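Local coordinates for carbon dioxide concentrating mechanism protein (Thermosynechococcus elongatus, PDB 4N8F) that probably forms the pentameric vertices of the carboxysome shell, the polyhedral compartment in which RuBisCO is sequestered, at residues C[27-32]-C[37-42]; C[44-49]-C[64-69]. All blocks are in the same frame, centred on the assembly; numbering follows the deposited sequence.

Contact 1: residues C[27-32]-C[37-42]; sequences LQYLGE and LPDYEV
Leu37 meets the outgoing strand at Tyr29, its backbone N lying 3.0 Å from Tyr29 O, while its side chain packs over Gly31 and CD1 reaches CB of Tyr29. A side chain meets the Leu37 carbonyl: Gln28, with CG anti to the backbone N (chi1 179°) and its chain extended, brings NE2 within 2.8 Å of Leu37 O, which lies almost in the amide plane although the donor stands above the carbonyl plane. OE1 of this amide is held by Arg5. Pro38 then centres an inverse gamma turn, a corner after which pairing resumes at Asp39, whose O accepts from Tyr29 N at 3.2 Å. The Asp39 side chain runs beside the Tyr29 ring, OD2 coming 3.4 Å from CD1. At Tyr40 the CA approaches Leu27 O to 3.1 Å in a CA-H...O contact; its hydroxyl hydrogen-bonds Ile3 N of the second subunit. Glu41 forms a hydrogen-bonded pair with Leu27, Leu27 N to Glu41 O being 2.9 Å. Its side chain, bent at chi2, accepts the Tyr29 hydroxyl at OE2 (OH to OE2 2.8 Å) on the anti side but tilted well out of the carboxylate plane; OE2 lies at the ring edge, and ring and carboxylate planes are 65° apart. OE2 also forms a salt bridge with Lys2 of the second subunit, whose Met1 N bonds OE1. A phenylalanine in place of Tyr29 would lack this hydroxyl and would probably leave the carboxylate freer to turn. Strands 27-30 and 39-42, 136° apart in N-to-C direction, form a twisted antiparallel pair within the beta barrel of the CcmL/EutN family.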
loop_
_atom_site.group_PDB
_atom_site.type_symbol
_atom_site.label_atom_id
_atom_site.label_comp_id
_atom_site.label_asym_id
_atom_site.label_seq_id
_atom_site.Cartn_x
_atom_site.Cartn_y
_atom_site.Cartn_z
ATOM N N LEU C 27 10.059 -11.195 10.198
ATOM C CA LEU C 27 10.246 -11.839 8.889
ATOM C C LEU C 27 11.310 -11.057 8.074
ATOM O O LEU C 27 11.305 -9.828 8.051
ATOM C CB LEU C 27 8.936 -11.824 8.130
ATOM C CG LEU C 27 7.708 -12.405 8.860
ATOM C CD1 LEU C 27 6.477 -12.525 7.986
ATOM C CD2 LEU C 27 8.011 -13.807 9.367
ATOM N N GLN C 28 12.240 -11.773 7.463
ATOM C CA GLN C 28 13.133 -11.174 6.525
ATOM C C GLN C 28 12.619 -11.589 5.144
ATOM O O GLN C 28 12.452 -12.754 4.878
ATOM C CB GLN C 28 14.539 -11.689 6.704
ATOM C CG GLN C 28 15.520 -11.074 5.687
ATOM C CD GLN C 28 16.962 -11.397 6.006
ATOM O OE1 GLN C 28 17.252 -12.387 6.672
ATOM N NE2 GLN C 28 17.876 -10.564 5.520
ATOM N N TYR C 29 12.407 -10.613 4.279
ATOM C CA TYR C 29 11.991 -10.893 2.923
ATOM C C TYR C 29 13.063 -11.644 2.132
ATOM O O TYR C 29 14.239 -11.385 2.314
ATOM C CB TYR C 29 11.550 -9.586 2.191
ATOM C CG TYR C 29 10.241 -9.014 2.720
ATOM C CD1 TYR C 29 10.225 -7.872 3.488
ATOM C CD2 TYR C 29 9.014 -9.654 2.457
ATOM C CE1 TYR C 29 9.055 -7.347 3.956
ATOM C CE2 TYR C 29 7.845 -9.131 2.903
ATOM C CZ TYR C 29 7.851 -8.003 3.686
ATOM O OH TYR C 29 6.668 -7.499 4.187
ATOM N N LEU C 30 12.605 -12.490 1.189
ATOM C CA LEU C 30 13.458 -13.236 0.298
ATOM C C LEU C 30 13.278 -12.744 -1.151
ATOM O O LEU C 30 12.166 -12.622 -1.646
ATOM C CB LEU C 30 13.206 -14.730 0.387
ATOM C CG LEU C 30 13.418 -15.363 1.780
ATOM C CD1 LEU C 30 13.094 -16.867 1.710
ATOM C CD2 LEU C 30 14.813 -15.168 2.309
ATOM N N GLY C 31 14.397 -12.512 -1.792
ATOM C CA GLY C 31 14.462 -11.980 -3.166
ATOM C C GLY C 31 14.598 -13.063 -4.206
ATOM O O GLY C 31 14.326 -14.227 -3.968
ATOM N N GLU C 32 15.066 -12.672 -5.385
ATOM C CA GLU C 32 15.339 -13.595 -6.432
ATOM C C GLU C 32 16.406 -14.592 -5.916
ATOM O O GLU C 32 17.392 -14.216 -5.245
ATOM C CB GLU C 32 15.840 -12.843 -7.659
ATOM C CG GLU C 32 15.884 -13.674 -8.920
ATOM C CD GLU C 32 16.229 -12.805 -10.112
ATOM O OE1 GLU C 32 17.404 -12.462 -10.234
ATOM O OE2 GLU C 32 15.300 -12.404 -10.871
ATOM N N LEU C 37 17.099 -10.432 1.851
ATOM C CA LEU C 37 16.980 -9.018 1.546
ATOM C C LEU C 37 17.078 -8.185 2.785
ATOM O O LEU C 37 16.663 -8.600 3.868
ATOM C CB LEU C 37 15.642 -8.694 0.870
ATOM C CG LEU C 37 15.409 -9.251 -0.538
ATOM C CD1 LEU C 37 13.995 -8.963 -0.964
ATOM C CD2 LEU C 37 16.394 -8.608 -1.495
ATOM N N PRO C 38 17.592 -6.961 2.615
ATOM C CA PRO C 38 17.720 -5.956 3.646
ATOM C C PRO C 38 16.364 -5.296 3.873
ATOM O O PRO C 38 16.224 -4.082 3.717
ATOM C CB PRO C 38 18.702 -4.984 3.009
ATOM C CG PRO C 38 18.364 -5.037 1.559
ATOM C CD PRO C 38 18.109 -6.475 1.308
ATOM N N ASP C 39 15.349 -6.111 4.141
ATOM C CA ASP C 39 14.007 -5.611 4.365
ATOM C C ASP C 39 13.291 -6.615 5.278
ATOM O O ASP C 39 13.575 -7.817 5.214
ATOM C CB ASP C 39 13.262 -5.373 3.024
ATOM C CG ASP C 39 11.929 -4.623 3.230
ATOM O OD1 ASP C 39 11.742 -3.919 4.274
ATOM O OD2 ASP C 39 11.032 -4.741 2.362
ATOM N N TYR C 40 12.404 -6.135 6.137
ATOM C CA TYR C 40 11.836 -6.934 7.238
ATOM C C TYR C 40 10.358 -6.529 7.481
ATOM O O TYR C 40 9.937 -5.468 7.080
ATOM C CB TYR C 40 12.669 -6.762 8.539
ATOM C CG TYR C 40 12.254 -5.497 9.214
ATOM C CD1 TYR C 40 12.862 -4.298 8.890
ATOM C CD2 TYR C 40 11.154 -5.481 10.088
ATOM C CE1 TYR C 40 12.436 -3.118 9.452
ATOM C CE2 TYR C 40 10.701 -4.296 10.648
ATOM C CZ TYR C 40 11.346 -3.120 10.326
ATOM O OH TYR C 40 10.917 -1.939 10.859
ATOM N N GLU C 41 9.567 -7.429 8.056
ATOM C CA GLU C 41 8.189 -7.142 8.451
ATOM C C GLU C 41 7.963 -7.729 9.828
ATOM O O GLU C 41 8.494 -8.773 10.139
ATOM C CB GLU C 41 7.222 -7.818 7.471
ATOM C CG GLU C 41 5.801 -7.274 7.492
ATOM C CD GLU C 41 5.629 -5.844 6.981
ATOM O OE1 GLU C 41 4.769 -5.129 7.564
ATOM O OE2 GLU C 41 6.320 -5.446 6.044
ATOM N N VAL C 42 7.172 -7.104 10.656
ATOM C CA VAL C 42 6.720 -7.822 11.841
ATOM C C VAL C 42 5.298 -8.246 11.583
ATOM O O VAL C 42 4.475 -7.442 11.116
ATOM C CB VAL C 42 6.792 -6.946 13.105
ATOM C CG1 VAL C 42 6.224 -7.697 14.320
ATOM C CG2 VAL C 42 8.207 -6.488 13.335
#

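Contact 2: residues C[44-49]-C[64-69]; sequences ADTVGA and RHIING
Thr46 and Ile66 touch without a ring or amide between them, and the flat group nearby, the Asp45 carboxylate, orders the 44-49 backbone rather than touching 64-69. Val47 N comes from above its plane and Gly48 N from the same face, less steeply and on the syn side, so that OD1 accepts both, at 2.8 Å from Val47 N and 3.0 Å from Gly48 N. At the edge, OD2 uses its syn lone pair for Ala49 N. Three backbone donors thus hold the carboxylate and fix its rotation, the first completing an Asx turn, and the chain curls round it after the strand. Gly48 suits this curl, since a side chain at its backbone angles would jam against the preceding carbonyl oxygen.

Thr46 projects from the turn and crosses Ile66 obliquely: CG2 lies 3.8 Å from Ile66 CD1, and OG1 is at the same distance from Ile66 CB. With CG1 between its backbone N and carbonyl carbon (chi1 65°), Ile66 places CD1 4.3 Å from Ala44 CB. Ile67 adds CG2, 3.9 Å from Thr46 CB. Ile66 to Gly69 is a type II beta turn closed by Gly69 N to Ile66 O. The polar link is indirect: Glu16 of the third subunit binds Thr46 OG1 through OE2 and Ile67 N through OE1, joining the two segments. Ala44 belongs to strand 39-45 and is bonded through its backbone to Ala76 and Val78 of strand 76-81; Ile66, in the loop between strands 54-59 and 76-81, packs on Ala77 of the latter.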
loop_
_atom_site.group_PDB
_atom_site.type_symbol
_atom_site.label_atom_id
_atom_site.label_comp_id
_atom_site.label_asym_id
_atom_site.label_seq_id
_atom_site.Cartn_x
_atom_site.Cartn_y
_atom_site.Cartn_z
ATOM N N ALA C 44 1.815 -10.884 12.539
ATOM C CA ALA C 44 1.007 -11.842 13.329
ATOM C C ALA C 44 1.090 -13.216 12.758
ATOM O O ALA C 44 1.223 -13.411 11.514
ATOM C CB ALA C 44 -0.469 -11.421 13.402
ATOM N N ASP C 45 0.994 -14.204 13.631
ATOM C CA ASP C 45 1.068 -15.562 13.127
ATOM C C ASP C 45 0.085 -16.411 13.887
ATOM O O ASP C 45 0.204 -16.610 15.110
ATOM C CB ASP C 45 2.480 -16.090 13.268
ATOM C CG ASP C 45 2.595 -17.593 12.887
ATOM O OD1 ASP C 45 1.810 -18.107 12.057
ATOM O OD2 ASP C 45 3.512 -18.247 13.400
ATOM N N THR C 46 -0.895 -16.885 13.145
ATOM C CA THR C 46 -1.901 -17.818 13.652
ATOM C C THR C 46 -1.717 -19.164 13.024
ATOM O O THR C 46 -2.510 -20.054 13.253
ATOM C CB THR C 46 -3.298 -17.284 13.308
ATOM O OG1 THR C 46 -3.322 -16.846 11.920
ATOM C CG2 THR C 46 -3.585 -16.076 14.185
ATOM N N VAL C 47 -0.670 -19.338 12.237
ATOM C CA VAL C 47 -0.449 -20.612 11.594
ATOM C C VAL C 47 0.516 -21.482 12.384
ATOM O O VAL C 47 0.321 -22.639 12.431
ATOM C CB VAL C 47 0.029 -20.470 10.129
ATOM C CG1 VAL C 47 0.166 -21.844 9.486
ATOM C CG2 VAL C 47 -0.960 -19.643 9.341
ATOM N N GLY C 48 1.519 -20.934 13.043
ATOM C CA GLY C 48 2.444 -21.745 13.868
ATOM C C GLY C 48 3.769 -21.912 13.128
ATOM O O GLY C 48 4.297 -23.004 13.052
ATOM N N ALA C 49 4.318 -20.839 12.553
ATOM C CA ALA C 49 5.569 -20.929 11.809
ATOM C C ALA C 49 6.809 -20.867 12.704
ATOM O O ALA C 49 6.971 -19.933 13.431
ATOM C CB ALA C 49 5.652 -19.825 10.765
ATOM N N ARG C 64 -6.420 -8.923 8.541
ATOM C CA ARG C 64 -7.557 -8.967 9.441
ATOM C C ARG C 64 -8.476 -10.100 9.131
ATOM O O ARG C 64 -9.377 -10.356 9.895
ATOM C CB ARG C 64 -8.338 -7.643 9.482
ATOM C CG ARG C 64 -7.450 -6.510 9.978
ATOM C CD ARG C 64 -8.171 -5.214 10.309
ATOM N NE ARG C 64 -9.294 -4.842 9.443
ATOM C CZ ARG C 64 -9.253 -3.925 8.479
ATOM N NH1 ARG C 64 -8.107 -3.313 8.122
ATOM N NH2 ARG C 64 -10.358 -3.656 7.825
ATOM N N HIS C 65 -8.218 -10.787 8.022
ATOM C CA HIS C 65 -9.003 -11.956 7.640
ATOM C C HIS C 65 -8.356 -13.281 8.029
ATOM O O HIS C 65 -8.824 -14.328 7.652
ATOM C CB HIS C 65 -9.274 -11.821 6.157
ATOM C CG HIS C 65 -10.276 -10.764 5.880
ATOM N ND1 HIS C 65 -9.940 -9.434 5.733
ATOM C CD2 HIS C 65 -11.610 -10.820 5.791
ATOM C CE1 HIS C 65 -11.031 -8.724 5.546
ATOM N NE2 HIS C 65 -12.054 -9.556 5.533
ATOM N N ILE C 66 -7.240 -13.242 8.755
ATOM C CA ILE C 66 -6.783 -14.436 9.410
ATOM C C ILE C 66 -7.843 -14.806 10.465
ATOM O O ILE C 66 -8.660 -13.995 10.858
ATOM C CB ILE C 66 -5.404 -14.300 10.100
ATOM C CG1 ILE C 66 -5.446 -13.322 11.260
ATOM C CG2 ILE C 66 -4.315 -13.964 9.096
ATOM C CD1 ILE C 66 -4.073 -13.093 11.855
ATOM N N ILE C 67 -7.800 -16.047 10.900
ATOM C CA ILE C 67 -8.709 -16.549 11.937
ATOM C C ILE C 67 -8.676 -15.609 13.161
ATOM O O ILE C 67 -7.606 -15.194 13.672
ATOM C CB ILE C 67 -8.358 -18.032 12.244
ATOM C CG1 ILE C 67 -9.480 -18.735 12.956
ATOM C CG2 ILE C 67 -7.050 -18.154 13.033
ATOM C CD1 ILE C 67 -10.759 -18.628 12.179
ATOM N N ASN C 68 -9.857 -15.159 13.527
ATOM C CA ASN C 68 -10.065 -14.204 14.639
ATOM C C ASN C 68 -9.368 -12.876 14.485
ATOM O O ASN C 68 -9.150 -12.168 15.467
ATOM C CB ASN C 68 -9.733 -14.847 15.990
ATOM C CG ASN C 68 -10.431 -16.191 16.170
ATOM O OD1 ASN C 68 -9.786 -17.219 16.325
ATOM N ND2 ASN C 68 -11.763 -16.189 16.116
ATOM N N GLY C 69 -9.093 -12.484 13.246
ATOM C CA GLY C 69 -8.319 -11.305 13.022
ATOM C C GLY C 69 -9.136 -10.039 12.915
ATOM O O GLY C 69 -8.577 -8.946 12.850
#

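From the N terminus, strand 24-30 runs into contact 1, which closes the short connection between residues 32 and 37 by pairing 24-30 with 39-45. The same strand 39-45 then continues to the far side of the chain's centre, where contact 2 opens at its end and closes a longer excursion, through strand 54-59 and into the loop before strand 76-81. Neither nests in nor crosses the other; the centres of contact 1 and contact 2 are about 19 Å apart. Contact 1 joins neighbouring strands of one sheet, contact 2 ties a strand end to a loop, and both adjoin the second subunit of the pentamer, while contact 2 is also bridged by the third.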